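PDB 4HL7: nicotinate phosphoribosyltransferase from Vibrio cholerae, which probably catalyses the ATP-driven formation of nicotinate ribonucleotide from nicotinate and phosphoribosyl diphosphate in NAD biosynthesis. Local coordinates for residues 254-259 against 286-291; 24-29 against 232-237; 278-283 against 306-311. All coordinates share one frame; numbering follows the deposited sequence.

Contact 1. Residues 254-259 against 286-291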
loop_
_atom_site.group_PDB
_atom_site.type_symbol
_atom_site.label_atom_id
_atom_site.label_comp_id
_atom_site.label_asym_id
_atom_site.label_seq_id
_atom_site.Cartn_x
_atom_site.Cartn_y
_atom_site.Cartn_z
ATOM N N ARG A 254 -0.030 -13.503 14.770
ATOM C CA ARG A 254 -0.585 -12.433 15.589
ATOM C C ARG A 254 -1.641 -11.636 14.827
ATOM O O ARG A 254 -2.502 -11.041 15.439
ATOM C CB ARG A 254 0.512 -11.501 16.060
ATOM C CG ARG A 254 1.287 -12.187 17.189
ATOM C CD ARG A 254 1.786 -11.224 18.234
ATOM N NE ARG A 254 1.610 -11.797 19.581
ATOM C CZ ARG A 254 1.893 -11.153 20.702
ATOM N NH1 ARG A 254 2.408 -9.928 20.638
ATOM N NH2 ARG A 254 1.700 -11.744 21.890
ATOM N N TRP A 255 -1.586 -11.618 13.497
ATOM C CA TRP A 255 -2.690 -10.983 12.757
ATOM C C TRP A 255 -4.009 -11.692 13.087
ATOM O O TRP A 255 -5.043 -11.079 13.287
ATOM C CB TRP A 255 -2.438 -11.031 11.233
ATOM C CG TRP A 255 -3.471 -10.253 10.456
ATOM C CD1 TRP A 255 -4.615 -10.713 9.789
ATOM C CD2 TRP A 255 -3.541 -8.801 10.367
ATOM N NE1 TRP A 255 -5.336 -9.620 9.253
ATOM C CE2 TRP A 255 -4.692 -8.471 9.537
ATOM C CE3 TRP A 255 -2.750 -7.774 10.852
ATOM C CZ2 TRP A 255 -5.036 -7.147 9.243
ATOM C CZ3 TRP A 255 -3.097 -6.451 10.516
ATOM C CH2 TRP A 255 -4.201 -6.166 9.725
ATOM N N LEU A 256 -3.963 -13.024 13.106
ATOM C CA LEU A 256 -5.141 -13.848 13.413
ATOM C C LEU A 256 -5.655 -13.656 14.862
ATOM O O LEU A 256 -6.841 -13.713 15.103
ATOM C CB LEU A 256 -4.807 -15.313 13.193
ATOM C CG LEU A 256 -4.457 -15.626 11.705
ATOM C CD1 LEU A 256 -4.100 -17.127 11.573
ATOM C CD2 LEU A 256 -5.478 -15.183 10.609
ATOM N N THR A 257 -4.763 -13.383 15.806
ATOM C CA THR A 257 -5.203 -13.229 17.227
ATOM C C THR A 257 -5.559 -11.782 17.572
ATOM O O THR A 257 -6.030 -11.509 18.681
ATOM C CB THR A 257 -4.187 -13.795 18.201
ATOM O OG1 THR A 257 -2.920 -13.261 17.932
ATOM C CG2 THR A 257 -4.100 -15.334 18.029
ATOM N N ALA A 258 -5.310 -10.878 16.620
ATOM C CA ALA A 258 -5.680 -9.446 16.756
ATOM C C ALA A 258 -7.159 -9.194 16.484
ATOM O O ALA A 258 -7.687 -8.193 16.919
ATOM C CB ALA A 258 -4.825 -8.623 15.813
ATOM N N PHE A 259 -7.818 -10.099 15.750
ATOM C CA PHE A 259 -9.218 -9.879 15.263
ATOM C C PHE A 259 -9.975 -11.199 15.306
ATOM O O PHE A 259 -9.356 -12.254 15.073
ATOM C CB PHE A 259 -9.240 -9.427 13.795
ATOM C CG PHE A 259 -8.301 -8.255 13.453
ATOM C CD1 PHE A 259 -8.751 -6.929 13.541
ATOM C CD2 PHE A 259 -7.016 -8.482 12.931
ATOM C CE1 PHE A 259 -7.883 -5.863 13.177
ATOM C CE2 PHE A 259 -6.159 -7.440 12.539
ATOM C CZ PHE A 259 -6.590 -6.108 12.695
ATOM N N ASN A 286 -4.714 -22.522 5.987
ATOM C CA ASN A 286 -6.152 -22.690 6.066
ATOM C C ASN A 286 -6.841 -21.486 6.681
ATOM O O ASN A 286 -7.867 -21.062 6.211
ATOM C CB ASN A 286 -6.492 -23.939 6.869
ATOM C CG ASN A 286 -6.524 -25.194 5.972
ATOM O OD1 ASN A 286 -7.212 -25.213 4.981
ATOM N ND2 ASN A 286 -5.759 -26.221 6.330
ATOM N N ALA A 287 -6.215 -20.885 7.668
ATOM C CA ALA A 287 -6.871 -19.749 8.300
ATOM C C ALA A 287 -6.844 -18.498 7.397
ATOM O O ALA A 287 -7.807 -17.744 7.363
ATOM C CB ALA A 287 -6.175 -19.433 9.625
ATOM N N TYR A 288 -5.740 -18.279 6.681
ATOM C CA TYR A 288 -5.652 -17.104 5.807
ATOM C C TYR A 288 -6.570 -17.230 4.573
ATOM O O TYR A 288 -6.728 -18.298 4.022
ATOM C CB TYR A 288 -4.187 -16.883 5.381
ATOM C CG TYR A 288 -3.480 -15.993 6.358
ATOM C CD1 TYR A 288 -3.244 -14.660 6.048
ATOM C CD2 TYR A 288 -3.045 -16.505 7.591
ATOM C CE1 TYR A 288 -2.606 -13.818 6.954
ATOM C CE2 TYR A 288 -2.427 -15.657 8.533
ATOM C CZ TYR A 288 -2.257 -14.315 8.201
ATOM O OH TYR A 288 -1.662 -13.456 9.100
ATOM N N ASP A 289 -7.162 -16.117 4.154
ATOM C CA ASP A 289 -8.034 -16.084 3.027
ATOM C C ASP A 289 -7.248 -16.128 1.736
ATOM O O ASP A 289 -7.802 -16.448 0.669
ATOM C CB ASP A 289 -8.882 -14.818 3.097
ATOM C CG ASP A 289 -9.728 -14.779 4.383
ATOM O OD1 ASP A 289 -10.522 -15.715 4.570
ATOM O OD2 ASP A 289 -9.458 -13.922 5.275
ATOM N N GLY A 290 -5.963 -15.809 1.813
ATOM C CA GLY A 290 -5.168 -15.828 0.596
ATOM C C GLY A 290 -3.891 -15.023 0.765
ATOM O O GLY A 290 -3.480 -14.658 1.917
ATOM N N VAL A 291 -3.275 -14.706 -0.362
ATOM C CA VAL A 291 -1.956 -14.073 -0.357
ATOM C C VAL A 291 -1.908 -12.984 -1.448
ATOM O O VAL A 291 -2.690 -13.023 -2.431
ATOM C CB VAL A 291 -0.818 -15.103 -0.621
ATOM C CG1 VAL A 291 -0.608 -15.972 0.620
ATOM C CG2 VAL A 291 -1.133 -16.006 -1.868
#
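Trp255 and Leu256, on the last turns of helix 247-258, meet Ala287 and Tyr288 where helix 282-287 ends and the chain turns into strand 290-293. This is packing in the outer helical layer of the TIM-type alpha/beta barrel of the nicotinate phosphoribosyltransferase family: strands 265-267 and 290-293 lie side by side in the parallel sheet, and the helices leading into them touch here.

Trp255 directs its CB at the tyrosine, and its side chain crosses that of Tyr288 at about a right angle. CB comes within 3.3 Å of Tyr288 OH, but this hydroxyl bonds one turn back along the same helix, to Leu252 O, so the phenol is hooked to the helix backbone while its ring serves as apolar surface. With CG anti to the backbone N (chi1 -173°), the indole is turned so that NE1 bonds Leu263 O, in the loop before strand 265-267, and the ring meets Trp234 edge-to-face.

Leu256 reaches over the end of helix 282-287 with an extended chain (chi2 179°). Both methyls and CG lie against Tyr288 CE2, with Leu256 CD2 the nearest at 3.7 Å. CD1 also touches the exposed Ala287, 3.7 Å from its CB, whereas the tyrosine ring is buried.

Beyond the helix end, Phe259 folds back on the indole and takes no part in the crossing itself. Its CE2 stands 3.3 Å above the plane of the Trp255 ring, over the centre of the indole.

Contact 2. Residues 24-29 against 232-237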
loop_
_atom_site.group_PDB
_atom_site.type_symbol
_atom_site.label_atom_id
_atom_site.label_comp_id
_atom_site.label_asym_id
_atom_site.label_seq_id
_atom_site.Cartn_x
_atom_site.Cartn_y
_atom_site.Cartn_z
ATOM N N ILE A 24 -5.725 1.603 9.273
ATOM C CA ILE A 24 -6.573 1.590 10.471
ATOM C C ILE A 24 -6.654 0.184 11.050
ATOM O O ILE A 24 -6.623 -0.027 12.290
ATOM C CB ILE A 24 -7.998 2.165 10.171
ATOM C CG1 ILE A 24 -7.897 3.713 10.112
ATOM C CG2 ILE A 24 -9.014 1.784 11.286
ATOM C CD1 ILE A 24 -9.244 4.420 9.840
ATOM N N ASN A 25 -6.793 -0.801 10.164
ATOM C CA ASN A 25 -6.879 -2.139 10.661
ATOM C C ASN A 25 -5.606 -2.556 11.419
ATOM O O ASN A 25 -5.693 -3.074 12.552
ATOM C CB ASN A 25 -7.212 -3.093 9.513
ATOM C CG ASN A 25 -8.521 -2.758 8.856
ATOM O OD1 ASN A 25 -9.344 -1.948 9.380
ATOM N ND2 ASN A 25 -8.736 -3.346 7.649
HETATM N N MSE A 26 -4.426 -2.289 10.838
HETATM C CA MSE A 26 -3.180 -2.600 11.477
HETATM C C MSE A 26 -3.037 -1.738 12.719
HETATM O O MSE A 26 -2.499 -2.196 13.720
HETATM C CB MSE A 26 -2.044 -2.350 10.476
HETATM C CG MSE A 26 -0.770 -2.962 10.915
HETATM SE SE MSE A 26 0.357 -2.826 9.273
HETATM C CE MSE A 26 -0.414 -3.212 7.888
HETATM N N MSE A 27 -3.582 -0.526 12.712
HETATM C CA MSE A 27 -3.528 0.268 13.963
HETATM C C MSE A 27 -4.229 -0.436 15.109
HETATM O O MSE A 27 -3.796 -0.364 16.278
HETATM C CB MSE A 27 -4.188 1.633 13.690
HETATM C CG MSE A 27 -4.000 2.552 14.924
HETATM SE SE MSE A 27 -4.917 4.242 14.448
HETATM C CE MSE A 27 -4.765 5.327 16.072
ATOM N N GLN A 28 -5.345 -1.100 14.826
ATOM C CA GLN A 28 -5.970 -1.928 15.873
ATOM C C GLN A 28 -5.065 -3.005 16.389
ATOM O O GLN A 28 -5.010 -3.249 17.638
ATOM C CB GLN A 28 -7.339 -2.529 15.485
ATOM C CG GLN A 28 -7.715 -3.637 16.503
ATOM C CD GLN A 28 -9.135 -4.028 16.432
ATOM O OE1 GLN A 28 -10.031 -3.188 16.607
ATOM N NE2 GLN A 28 -9.383 -5.295 16.129
ATOM N N ALA A 29 -4.348 -3.700 15.496
ATOM C CA ALA A 29 -3.517 -4.816 15.961
ATOM C C ALA A 29 -2.346 -4.299 16.786
ATOM O O ALA A 29 -1.946 -4.866 17.809
ATOM C CB ALA A 29 -2.990 -5.651 14.776
ATOM N N HIS A 232 3.658 -4.904 4.348
ATOM C CA HIS A 232 4.991 -5.452 4.739
ATOM C C HIS A 232 5.449 -4.971 6.119
ATOM O O HIS A 232 6.078 -5.700 6.853
ATOM C CB HIS A 232 6.071 -5.010 3.753
ATOM C CG HIS A 232 5.856 -5.568 2.386
ATOM N ND1 HIS A 232 5.377 -4.821 1.389
ATOM C CD2 HIS A 232 6.005 -6.874 1.889
ATOM C CE1 HIS A 232 5.205 -5.619 0.279
ATOM N NE2 HIS A 232 5.602 -6.865 0.598
ATOM N N GLU A 233 5.087 -3.743 6.484
ATOM C CA GLU A 233 5.570 -3.195 7.785
ATOM C C GLU A 233 5.182 -3.986 8.967
ATOM O O GLU A 233 5.919 -4.010 9.918
ATOM C CB GLU A 233 5.116 -1.705 7.999
ATOM C CG GLU A 233 3.683 -1.559 8.286
ATOM C CD GLU A 233 3.301 -0.107 8.658
ATOM O OE1 GLU A 233 3.691 0.387 9.775
ATOM O OE2 GLU A 233 2.533 0.471 7.859
ATOM N N TRP A 234 4.056 -4.719 8.908
ATOM C CA TRP A 234 3.690 -5.570 10.035
ATOM C C TRP A 234 4.741 -6.690 10.193
ATOM O O TRP A 234 5.278 -6.977 11.282
ATOM C CB TRP A 234 2.302 -6.145 9.740
ATOM C CG TRP A 234 1.801 -7.142 10.746
ATOM C CD1 TRP A 234 1.578 -8.502 10.554
ATOM C CD2 TRP A 234 1.411 -6.871 12.122
ATOM N NE1 TRP A 234 1.033 -9.079 11.699
ATOM C CE2 TRP A 234 0.937 -8.139 12.683
ATOM C CE3 TRP A 234 1.387 -5.724 12.922
ATOM C CZ2 TRP A 234 0.460 -8.237 13.977
ATOM C CZ3 TRP A 234 0.923 -5.834 14.261
ATOM C CH2 TRP A 234 0.437 -7.052 14.760
ATOM N N PHE A 235 5.136 -7.266 9.061
ATOM C CA PHE A 235 6.163 -8.363 9.121
ATOM C C PHE A 235 7.560 -7.817 9.449
ATOM O O PHE A 235 8.367 -8.444 10.194
ATOM C CB PHE A 235 6.159 -9.053 7.762
ATOM C CG PHE A 235 4.822 -9.676 7.455
ATOM C CD1 PHE A 235 3.842 -8.962 6.795
ATOM C CD2 PHE A 235 4.506 -10.920 7.944
ATOM C CE1 PHE A 235 2.574 -9.520 6.601
ATOM C CE2 PHE A 235 3.221 -11.466 7.764
ATOM C CZ PHE A 235 2.274 -10.761 7.074
HETATM N N MSE A 236 7.858 -6.635 8.894
HETATM C CA MSE A 236 9.192 -6.031 9.110
HETATM C C MSE A 236 9.312 -5.626 10.570
HETATM O O MSE A 236 10.328 -5.878 11.185
HETATM C CB MSE A 236 9.272 -4.749 8.221
HETATM C CG MSE A 236 9.459 -5.171 6.757
HETATM SE SE MSE A 236 9.071 -3.577 5.630
HETATM C CE MSE A 236 10.820 -2.733 5.905
ATOM N N GLY A 237 8.261 -4.997 11.140
ATOM C CA GLY A 237 8.337 -4.589 12.568
ATOM C C GLY A 237 8.661 -5.782 13.476
ATOM O O GLY A 237 9.370 -5.657 14.465
#
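Met26, a selenomethionine, bridges a pair of nearly parallel helices, 21-33 and 232-241, whose short segments run 11.5 Å apart at an angle of 26°. The segments fall in the N-terminal and barrel family regions, consistent with a buried interface between the two. Helix 232-241 starts near His232, which is predicted to be autophosphorylated, is unmodified here and bonds Asp269.

The tight part is apolar. Met26 leaves its helix with CG anti to the backbone N (chi1 -165°) and bends only at chi3, which brings SE 3.7 Å from Glu233 CG and 3.9 Å from Trp234 CB. The side chains of Met26 and Trp234 slide past each other in opposite directions, with Met26 CG near Trp234 CE3. One turn further on, Ala29 is small enough to admit the far end of the indole.

The looser side is also buried, but its chemistry changes. Glu233 OE2 is 4.2 Å from Met26 SE, a distant neighbour, and the carboxylate is held by others: OE2 pairs with Lys23, while OE1 accepts from Trp125 NE1 and bonds Tyr41 OH. Trp234 NE1 bonds Ala251 O of helix 247-258, and Ala29 CB meets the six-membered ring obliquely, 3.7 Å from Trp234 CH2.

Contact 3. Residues 278-283 against 306-311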
loop_
_atom_site.group_PDB
_atom_site.type_symbol
_atom_site.label_atom_id
_atom_site.label_comp_id
_atom_site.label_asym_id
_atom_site.label_seq_id
_atom_site.Cartn_x
_atom_site.Cartn_y
_atom_site.Cartn_z
ATOM N N ASN A 278 8.119 -21.646 3.835
ATOM C CA ASN A 278 8.550 -22.374 5.022
ATOM C C ASN A 278 7.825 -21.973 6.281
ATOM O O ASN A 278 7.718 -22.775 7.219
ATOM C CB ASN A 278 10.056 -22.229 5.276
ATOM C CG ASN A 278 10.869 -22.983 4.267
ATOM O OD1 ASN A 278 10.342 -23.881 3.578
ATOM N ND2 ASN A 278 12.166 -22.630 4.151
ATOM N N ASP A 279 7.309 -20.751 6.316
ATOM C CA ASP A 279 6.551 -20.306 7.502
ATOM C C ASP A 279 5.054 -20.586 7.412
ATOM O O ASP A 279 4.370 -20.697 8.437
ATOM C CB ASP A 279 6.785 -18.770 7.747
ATOM C CG ASP A 279 8.181 -18.473 8.326
ATOM O OD1 ASP A 279 8.838 -19.364 8.945
ATOM O OD2 ASP A 279 8.641 -17.351 8.138
ATOM N N PHE A 280 4.553 -20.698 6.197
ATOM C CA PHE A 280 3.092 -20.669 5.941
ATOM C C PHE A 280 2.573 -22.095 6.069
ATOM O O PHE A 280 2.289 -22.752 5.062
ATOM C CB PHE A 280 2.843 -20.074 4.550
ATOM C CG PHE A 280 1.416 -19.536 4.315
ATOM C CD1 PHE A 280 0.774 -18.691 5.233
ATOM C CD2 PHE A 280 0.761 -19.842 3.121
ATOM C CE1 PHE A 280 -0.511 -18.219 4.980
ATOM C CE2 PHE A 280 -0.531 -19.392 2.868
ATOM C CZ PHE A 280 -1.158 -18.533 3.789
ATOM N N ASN A 281 2.515 -22.600 7.333
ATOM C CA ASN A 281 2.153 -23.984 7.555
ATOM C C ASN A 281 0.639 -24.253 7.343
ATOM O O ASN A 281 -0.157 -23.381 6.981
ATOM C CB ASN A 281 2.604 -24.419 8.947
ATOM C CG ASN A 281 1.993 -23.587 10.031
ATOM O OD1 ASN A 281 0.817 -23.335 10.020
ATOM N ND2 ASN A 281 2.818 -23.172 11.006
ATOM N N ARG A 282 0.246 -25.496 7.547
ATOM C CA ARG A 282 -1.073 -25.901 7.140
ATOM C C ARG A 282 -2.135 -25.111 7.938
ATOM O O ARG A 282 -3.156 -24.652 7.367
ATOM C CB ARG A 282 -1.237 -27.445 7.331
ATOM C CG ARG A 282 -2.538 -27.960 6.710
ATOM C CD ARG A 282 -2.672 -29.500 6.661
ATOM N NE ARG A 282 -3.093 -29.922 7.964
ATOM C CZ ARG A 282 -4.378 -29.886 8.348
ATOM N NH1 ARG A 282 -4.703 -30.241 9.591
ATOM N NH2 ARG A 282 -5.305 -29.458 7.472
ATOM N N HIS A 283 -1.862 -24.880 9.226
ATOM C CA HIS A 283 -2.841 -24.166 10.063
ATOM C C HIS A 283 -2.974 -22.712 9.599
ATOM O O HIS A 283 -4.100 -22.237 9.409
ATOM C CB HIS A 283 -2.545 -24.358 11.546
ATOM C CG HIS A 283 -2.653 -25.837 12.026
ATOM N ND1 HIS A 283 -1.829 -26.354 12.968
ATOM C CD2 HIS A 283 -3.426 -26.895 11.571
ATOM C CE1 HIS A 283 -2.155 -27.631 13.197
ATOM N NE2 HIS A 283 -3.123 -27.979 12.323
ATOM N N ILE A 306 -0.123 -22.103 -5.588
ATOM C CA ILE A 306 -1.068 -23.206 -5.879
ATOM C C ILE A 306 -0.457 -24.543 -5.472
ATOM O O ILE A 306 -1.128 -25.323 -4.780
ATOM C CB ILE A 306 -1.532 -23.201 -7.344
ATOM C CG1 ILE A 306 -2.537 -22.040 -7.553
ATOM C CG2 ILE A 306 -2.191 -24.535 -7.735
ATOM C CD1 ILE A 306 -2.824 -21.728 -9.006
ATOM N N ALA A 307 0.782 -24.825 -5.890
ATOM C CA ALA A 307 1.450 -26.105 -5.518
ATOM C C ALA A 307 1.573 -26.272 -3.981
ATOM O O ALA A 307 1.513 -27.390 -3.416
ATOM C CB ALA A 307 2.820 -26.197 -6.167
ATOM N N HIS A 308 1.809 -25.153 -3.295
ATOM C CA HIS A 308 1.913 -25.186 -1.843
ATOM C C HIS A 308 0.596 -25.562 -1.197
ATOM O O HIS A 308 0.548 -26.444 -0.316
ATOM C CB HIS A 308 2.420 -23.834 -1.336
ATOM C CG HIS A 308 2.635 -23.803 0.155
ATOM N ND1 HIS A 308 3.690 -24.382 0.738
ATOM C CD2 HIS A 308 1.941 -23.127 1.168
ATOM C CE1 HIS A 308 3.645 -24.148 2.074
ATOM N NE2 HIS A 308 2.573 -23.391 2.324
ATOM N N TYR A 309 -0.501 -24.894 -1.621
ATOM C CA TYR A 309 -1.822 -25.255 -1.128
ATOM C C TYR A 309 -2.095 -26.772 -1.332
ATOM O O TYR A 309 -2.544 -27.478 -0.397
ATOM C CB TYR A 309 -2.869 -24.451 -1.828
ATOM C CG TYR A 309 -2.943 -22.996 -1.275
ATOM C CD1 TYR A 309 -2.982 -22.729 0.129
ATOM C CD2 TYR A 309 -3.143 -21.919 -2.156
ATOM C CE1 TYR A 309 -3.165 -21.419 0.593
ATOM C CE2 TYR A 309 -3.276 -20.614 -1.682
ATOM C CZ TYR A 309 -3.275 -20.381 -0.328
ATOM O OH TYR A 309 -3.443 -19.084 0.098
ATOM N N GLN A 310 -1.816 -27.237 -2.552
ATOM C CA GLN A 310 -2.099 -28.636 -2.929
ATOM C C GLN A 310 -1.274 -29.606 -2.083
ATOM O O GLN A 310 -1.812 -30.634 -1.688
ATOM C CB GLN A 310 -1.885 -28.837 -4.425
ATOM C CG GLN A 310 -2.861 -28.039 -5.277
ATOM C CD GLN A 310 -2.552 -28.128 -6.740
ATOM O OE1 GLN A 310 -1.379 -28.187 -7.156
ATOM N NE2 GLN A 310 -3.577 -28.122 -7.535
ATOM N N GLN A 311 -0.009 -29.277 -1.778
ATOM C CA GLN A 311 0.850 -30.115 -0.956
ATOM C C GLN A 311 0.264 -30.214 0.465
ATOM O O GLN A 311 0.389 -31.231 1.145
ATOM C CB GLN A 311 2.291 -29.545 -0.905
ATOM C CG GLN A 311 3.218 -30.298 0.071
#
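Phe280 O accepts a hydrogen bond from His308 NE2 at 2.8 Å, the one polar link between residues 278-283 and 306-311. The N-H points almost straight at the oxygen (161°), the oxygen lies in the plane of the imidazole, and the nitrogen lies in the carbonyl plane, with a C=O...N angle of 152°. NE2 therefore carries a proton, and the bond tends to fix the rotation of the ring about CB-CG.

The carbonyl lies at a break between helices. Phe280 is the centre of an inverse gamma turn, closed by a weak bond from Asn281 N to Asp279 O, and this tight bend separates helix 273-279 from helix 282-287. Asn281 then takes the N-cap position, its OD1 accepting from Leu284 N, so helix 282-287 starts directly after the turn.

Helix 298-311 carries the other partners. It is the helical limb of a beta-alpha-beta crossover from strand 290-293 to the parallel strand 320-323, and its last turns lie alongside the bend, on the outer layer of the barrel. His308 reaches across with CG anti to the backbone N (chi1 -177°), its ring leading toward the turn.

Beside the polar bond the aromatic side chains close up. Phe280 CD2 is 4.0 Å from His308 CD2, which lies at the edge of the phenyl ring and near its plane. Beyond this, Phe280 CE2 meets Tyr309 at two atoms, 4.0 Å from CE1 and equally far from OH, the two side chains crossing at a slant. Ala285, on helix 282-287, touches both Phe280 and Tyr309, and Phe276 meets the Phe280 ring from the preceding helix.

In the fold
Contact 2 is the most central and fully buried, joining the N-terminal and barrel family regions through apolar atoms, with buried polar ends satisfied by neighbours. Contacts 1 and 3 lie within the barrel region and share helix 282-287. Contact 3 is the farthest from the chain's centre, its own centre about 25 Å away, yet it is buried and alone has a hydrogen bond between its segments; contact 1 is the partly buried one. The three form a chain inward: Tyr288 CB packs on Phe280 CZ at 3.8 Å, linking contacts 3 and 1, and Ala258 CB packs on Ala29 CB at 3.6 Å, linking contacts 1 and 2. Contacts 2 and 3 do not touch.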